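PDB 2QFZ: TBC1 domain family member 22A from Homo sapiens, which probably acts as a GTPase-activating protein for Rab-family GTPases through its TBC domain, forms homodimers and binds 14-3-3 proteins. Local coordinates for residues Ile227-His238 and Leu289-Lys300. Numbering follows the deposited sequence.
Sequences IDEQVHRHLDQH and LVRWRKEILEEK
Val-231 CG2 packs 3.5 Å from Arg-293 CB, its side chain a knob among Leu-289, Arg-293, Ile-296 and Leu-297. Helices 229-237 and 293-298 run roughly parallel here, their axes 34° apart, and the apolar layer continues through Leu-235 towards helices 242-251 and 302-309 of the all-helical TBC domain.

His-234 is the other tightly packed group. The ring reaches the C-terminal end of 293-298 because chi1 (-178°) sets CG trans to the main-chain nitrogen. Leu-297 CA lies over one face as a CH-pi contact, 3.8 Å from the ring centroid, and His-238 ND1 lies over the opposite face. His-234 NE2 gives a weak hydrogen bond to Glu-299 O at 2.7 Å, bent to 129°. His-238, just past the end of the helix, turns back on it, its ND1 donating to His-234 O at 2.9 Å.

The solvent-facing side is polar, in contrast to buried Val-231 and His-234. Arg-293 grips Asp-228 side-on, NE to OD2 at 3.1 Å and NH2 to OD1 at 3.3 Å, guanidinium and carboxylate nearly coplanar. Arg-293 NH2 also donates to OE1 of the exposed Gln-230 at 3.0 Å, from above the amide's carbonyl plane. A leucine in place of Arg-293 would probably leave the Asp-228 carboxylate without its cationic mate and the Gln-230 amide freer to turn.

Asp-228 also N-caps helix 229-237 through a weak bond from Val-231 N, so one carboxylate serves both helix start and salt bridge; the paired charge probably helps keep it ionised.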
# COMPACT_ATOMS: atom_id res chain seq x y z
N ILE A 227 19.58 -13.45 -8.36
CA ILE A 227 18.54 -14.19 -9.07
C ILE A 227 18.56 -14.01 -10.58
O ILE A 227 18.01 -14.85 -11.31
CB ILE A 227 17.09 -13.92 -8.53
CG1 ILE A 227 16.66 -12.46 -8.75
CG2 ILE A 227 17.00 -14.35 -7.09
CD1 ILE A 227 15.20 -12.28 -9.08
N ASP A 228 19.16 -12.91 -11.03
CA ASP A 228 19.15 -12.54 -12.44
C ASP A 228 20.33 -11.65 -12.73
O ASP A 228 20.21 -10.42 -12.86
CB ASP A 228 17.84 -11.85 -12.81
CG ASP A 228 17.50 -12.02 -14.26
OD1 ASP A 228 18.42 -12.14 -15.08
OD2 ASP A 228 16.29 -12.02 -14.58
N GLU A 229 21.48 -12.29 -12.82
CA GLU A 229 22.73 -11.60 -12.90
C GLU A 229 22.84 -10.94 -14.25
O GLU A 229 23.50 -9.94 -14.39
CB GLU A 229 23.89 -12.59 -12.65
N GLN A 230 22.14 -11.48 -15.25
CA GLN A 230 22.14 -10.87 -16.58
C GLN A 230 21.43 -9.50 -16.58
O GLN A 230 21.98 -8.51 -17.07
CB GLN A 230 21.53 -11.82 -17.61
CG GLN A 230 21.83 -11.46 -19.03
CD GLN A 230 21.18 -12.38 -20.04
OE1 GLN A 230 20.53 -13.38 -19.70
NE2 GLN A 230 21.34 -12.04 -21.32
N VAL A 231 20.24 -9.42 -16.00
CA VAL A 231 19.58 -8.11 -15.79
C VAL A 231 20.48 -7.15 -14.95
O VAL A 231 20.70 -6.02 -15.32
CB VAL A 231 18.17 -8.29 -15.17
CG1 VAL A 231 17.61 -6.95 -14.69
CG2 VAL A 231 17.21 -8.97 -16.18
N HIS A 232 21.02 -7.64 -13.83
CA HIS A 232 21.96 -6.86 -12.99
C HIS A 232 23.14 -6.17 -13.71
O HIS A 232 23.42 -4.99 -13.46
CB HIS A 232 22.50 -7.76 -11.87
CG HIS A 232 23.43 -7.05 -10.94
ND1 HIS A 232 23.02 -6.01 -10.14
CD2 HIS A 232 24.74 -7.22 -10.69
CE1 HIS A 232 24.04 -5.58 -9.43
NE2 HIS A 232 25.11 -6.30 -9.74
N ARG A 233 23.80 -6.91 -14.62
CA ARG A 233 24.94 -6.43 -15.39
C ARG A 233 24.56 -5.53 -16.54
O ARG A 233 25.29 -4.58 -16.85
CB ARG A 233 25.78 -7.60 -15.92
CG ARG A 233 26.30 -8.49 -14.84
CD ARG A 233 27.34 -9.46 -15.34
NE ARG A 233 27.90 -10.19 -14.21
CZ ARG A 233 28.88 -11.09 -14.29
NH1 ARG A 233 29.44 -11.40 -15.46
NH2 ARG A 233 29.30 -11.69 -13.17
N HIS A 234 23.44 -5.80 -17.18
CA HIS A 234 22.93 -4.91 -18.19
C HIS A 234 22.63 -3.51 -17.57
O HIS A 234 22.93 -2.46 -18.18
CB HIS A 234 21.70 -5.56 -18.84
CG HIS A 234 21.08 -4.77 -19.94
ND1 HIS A 234 21.51 -4.85 -21.25
CD2 HIS A 234 20.05 -3.89 -19.93
CE1 HIS A 234 20.77 -4.05 -22.00
NE2 HIS A 234 19.88 -3.45 -21.22
N LEU A 235 22.05 -3.47 -16.37
CA LEU A 235 21.77 -2.15 -15.73
C LEU A 235 23.10 -1.43 -15.52
O LEU A 235 23.22 -0.25 -15.82
CB LEU A 235 20.99 -2.28 -14.42
CG LEU A 235 19.57 -2.81 -14.59
CD1 LEU A 235 18.94 -3.07 -13.25
CD2 LEU A 235 18.70 -1.89 -15.39
N ASP A 236 24.10 -2.15 -15.01
CA ASP A 236 25.46 -1.61 -14.78
C ASP A 236 26.12 -1.18 -16.07
O ASP A 236 26.66 -0.08 -16.17
CB ASP A 236 26.33 -2.69 -14.11
CG ASP A 236 27.75 -2.19 -13.71
OD1 ASP A 236 27.87 -1.17 -13.01
OD2 ASP A 236 28.76 -2.86 -14.07
N GLN A 237 26.06 -2.05 -17.07
CA GLN A 237 26.60 -1.76 -18.41
C GLN A 237 26.02 -0.43 -18.95
O GLN A 237 26.72 0.35 -19.56
CB GLN A 237 26.28 -2.95 -19.34
CG GLN A 237 26.96 -2.94 -20.72
CD GLN A 237 28.50 -2.89 -20.63
OE1 GLN A 237 29.11 -3.52 -19.76
NE2 GLN A 237 29.11 -2.13 -21.52
N HIS A 238 24.75 -0.17 -18.72
CA HIS A 238 24.12 1.05 -19.28
C HIS A 238 23.92 2.18 -18.26
O HIS A 238 23.11 3.06 -18.47
CB HIS A 238 22.82 0.64 -19.97
CG HIS A 238 23.05 -0.29 -21.10
ND1 HIS A 238 23.16 -1.66 -20.93
CD2 HIS A 238 23.31 -0.05 -22.42
CE1 HIS A 238 23.46 -2.22 -22.10
NE2 HIS A 238 23.56 -1.26 -23.01
N LEU A 289 10.85 -6.39 -11.51
CA LEU A 289 11.94 -6.09 -12.41
C LEU A 289 12.19 -7.20 -13.47
O LEU A 289 12.28 -6.92 -14.68
CB LEU A 289 13.21 -5.78 -11.59
CG LEU A 289 14.41 -5.20 -12.32
CD1 LEU A 289 14.12 -3.90 -13.03
CD2 LEU A 289 15.53 -5.04 -11.31
N VAL A 290 12.27 -8.45 -13.04
CA VAL A 290 12.66 -9.52 -13.92
C VAL A 290 11.51 -10.01 -14.79
O VAL A 290 11.77 -10.69 -15.76
CB VAL A 290 13.45 -10.69 -13.21
CG1 VAL A 290 14.72 -10.14 -12.55
CG2 VAL A 290 12.62 -11.48 -12.22
N ARG A 291 10.26 -9.61 -14.48
CA ARG A 291 9.10 -9.76 -15.37
C ARG A 291 9.37 -9.13 -16.75
O ARG A 291 8.95 -9.68 -17.77
CB ARG A 291 7.83 -9.18 -14.70
CG ARG A 291 6.63 -8.84 -15.61
CD ARG A 291 5.83 -10.07 -16.10
NE ARG A 291 4.77 -9.64 -17.03
CZ ARG A 291 4.93 -9.39 -18.33
NH1 ARG A 291 6.11 -9.51 -18.92
NH2 ARG A 291 3.89 -9.01 -19.07
N TRP A 292 10.09 -8.01 -16.80
CA TRP A 292 10.42 -7.40 -18.13
C TRP A 292 11.85 -7.57 -18.52
O TRP A 292 12.44 -6.71 -19.19
CB TRP A 292 10.05 -5.94 -18.16
CG TRP A 292 8.58 -5.73 -18.27
CD1 TRP A 292 7.80 -5.80 -19.41
CD2 TRP A 292 7.70 -5.44 -17.21
NE1 TRP A 292 6.50 -5.56 -19.11
CE2 TRP A 292 6.40 -5.34 -17.76
CE3 TRP A 292 7.87 -5.27 -15.84
CZ2 TRP A 292 5.30 -5.05 -16.99
CZ3 TRP A 292 6.80 -4.99 -15.09
CH2 TRP A 292 5.51 -4.89 -15.65
N ARG A 293 12.45 -8.68 -18.11
CA ARG A 293 13.82 -8.89 -18.39
C ARG A 293 14.10 -8.79 -19.91
O ARG A 293 15.15 -8.26 -20.30
CB ARG A 293 14.32 -10.20 -17.79
CG ARG A 293 13.67 -11.47 -18.31
CD ARG A 293 14.32 -12.72 -17.67
NE ARG A 293 15.78 -12.62 -17.56
CZ ARG A 293 16.66 -12.96 -18.50
NH1 ARG A 293 16.29 -13.44 -19.70
NH2 ARG A 293 17.96 -12.82 -18.25
N LYS A 294 13.16 -9.25 -20.74
CA LYS A 294 13.31 -9.26 -22.21
C LYS A 294 13.41 -7.85 -22.79
O LYS A 294 14.35 -7.54 -23.51
CB LYS A 294 12.10 -9.99 -22.85
CG LYS A 294 11.96 -9.86 -24.40
N GLU A 295 12.44 -7.00 -22.45
CA GLU A 295 12.49 -5.60 -22.84
C GLU A 295 13.68 -4.79 -22.24
O GLU A 295 14.16 -3.88 -22.89
CB GLU A 295 11.17 -4.92 -22.48
CG GLU A 295 9.95 -5.46 -23.24
CD GLU A 295 9.14 -6.52 -22.50
OE1 GLU A 295 9.72 -7.39 -21.80
OE2 GLU A 295 7.89 -6.49 -22.63
N ILE A 296 14.12 -5.12 -21.02
CA ILE A 296 15.31 -4.52 -20.38
C ILE A 296 16.59 -4.84 -21.16
O ILE A 296 17.34 -3.96 -21.52
CB ILE A 296 15.50 -5.00 -18.89
CG1 ILE A 296 14.47 -4.38 -17.96
CG2 ILE A 296 16.92 -4.68 -18.35
CD1 ILE A 296 14.42 -5.05 -16.56
N LEU A 297 16.83 -6.11 -21.38
CA LEU A 297 18.00 -6.60 -22.08
C LEU A 297 18.10 -6.21 -23.59
O LEU A 297 19.20 -6.20 -24.14
CB LEU A 297 18.06 -8.11 -21.93
CG LEU A 297 18.33 -8.60 -20.49
CD1 LEU A 297 17.94 -10.11 -20.33
CD2 LEU A 297 19.76 -8.38 -20.11
N GLU A 298 16.97 -5.88 -24.21
CA GLU A 298 16.92 -5.38 -25.57
C GLU A 298 17.15 -3.88 -25.64
O GLU A 298 17.51 -3.35 -26.71
CB GLU A 298 15.54 -5.66 -26.18
N GLU A 299 16.93 -3.19 -24.52
CA GLU A 299 17.12 -1.75 -24.45
C GLU A 299 18.58 -1.40 -24.17
O GLU A 299 19.13 -1.79 -23.15
CB GLU A 299 16.21 -1.15 -23.37
CG GLU A 299 16.23 0.33 -23.32
CD GLU A 299 15.86 0.94 -24.64
OE1 GLU A 299 14.64 0.99 -24.94
OE2 GLU A 299 16.77 1.38 -25.37
N LYS A 300 19.19 -0.64 -25.08
CA LYS A 300 20.61 -0.27 -24.99
C LYS A 300 20.88 1.23 -24.93
O LYS A 300 22.02 1.62 -24.79
CB LYS A 300 21.37 -0.87 -26.18
CG LYS A 300 21.34 -2.36 -26.15
CD LYS A 300 21.76 -2.99 -27.46
CE LYS A 300 21.98 -4.49 -27.24
NZ LYS A 300 21.01 -5.04 -26.24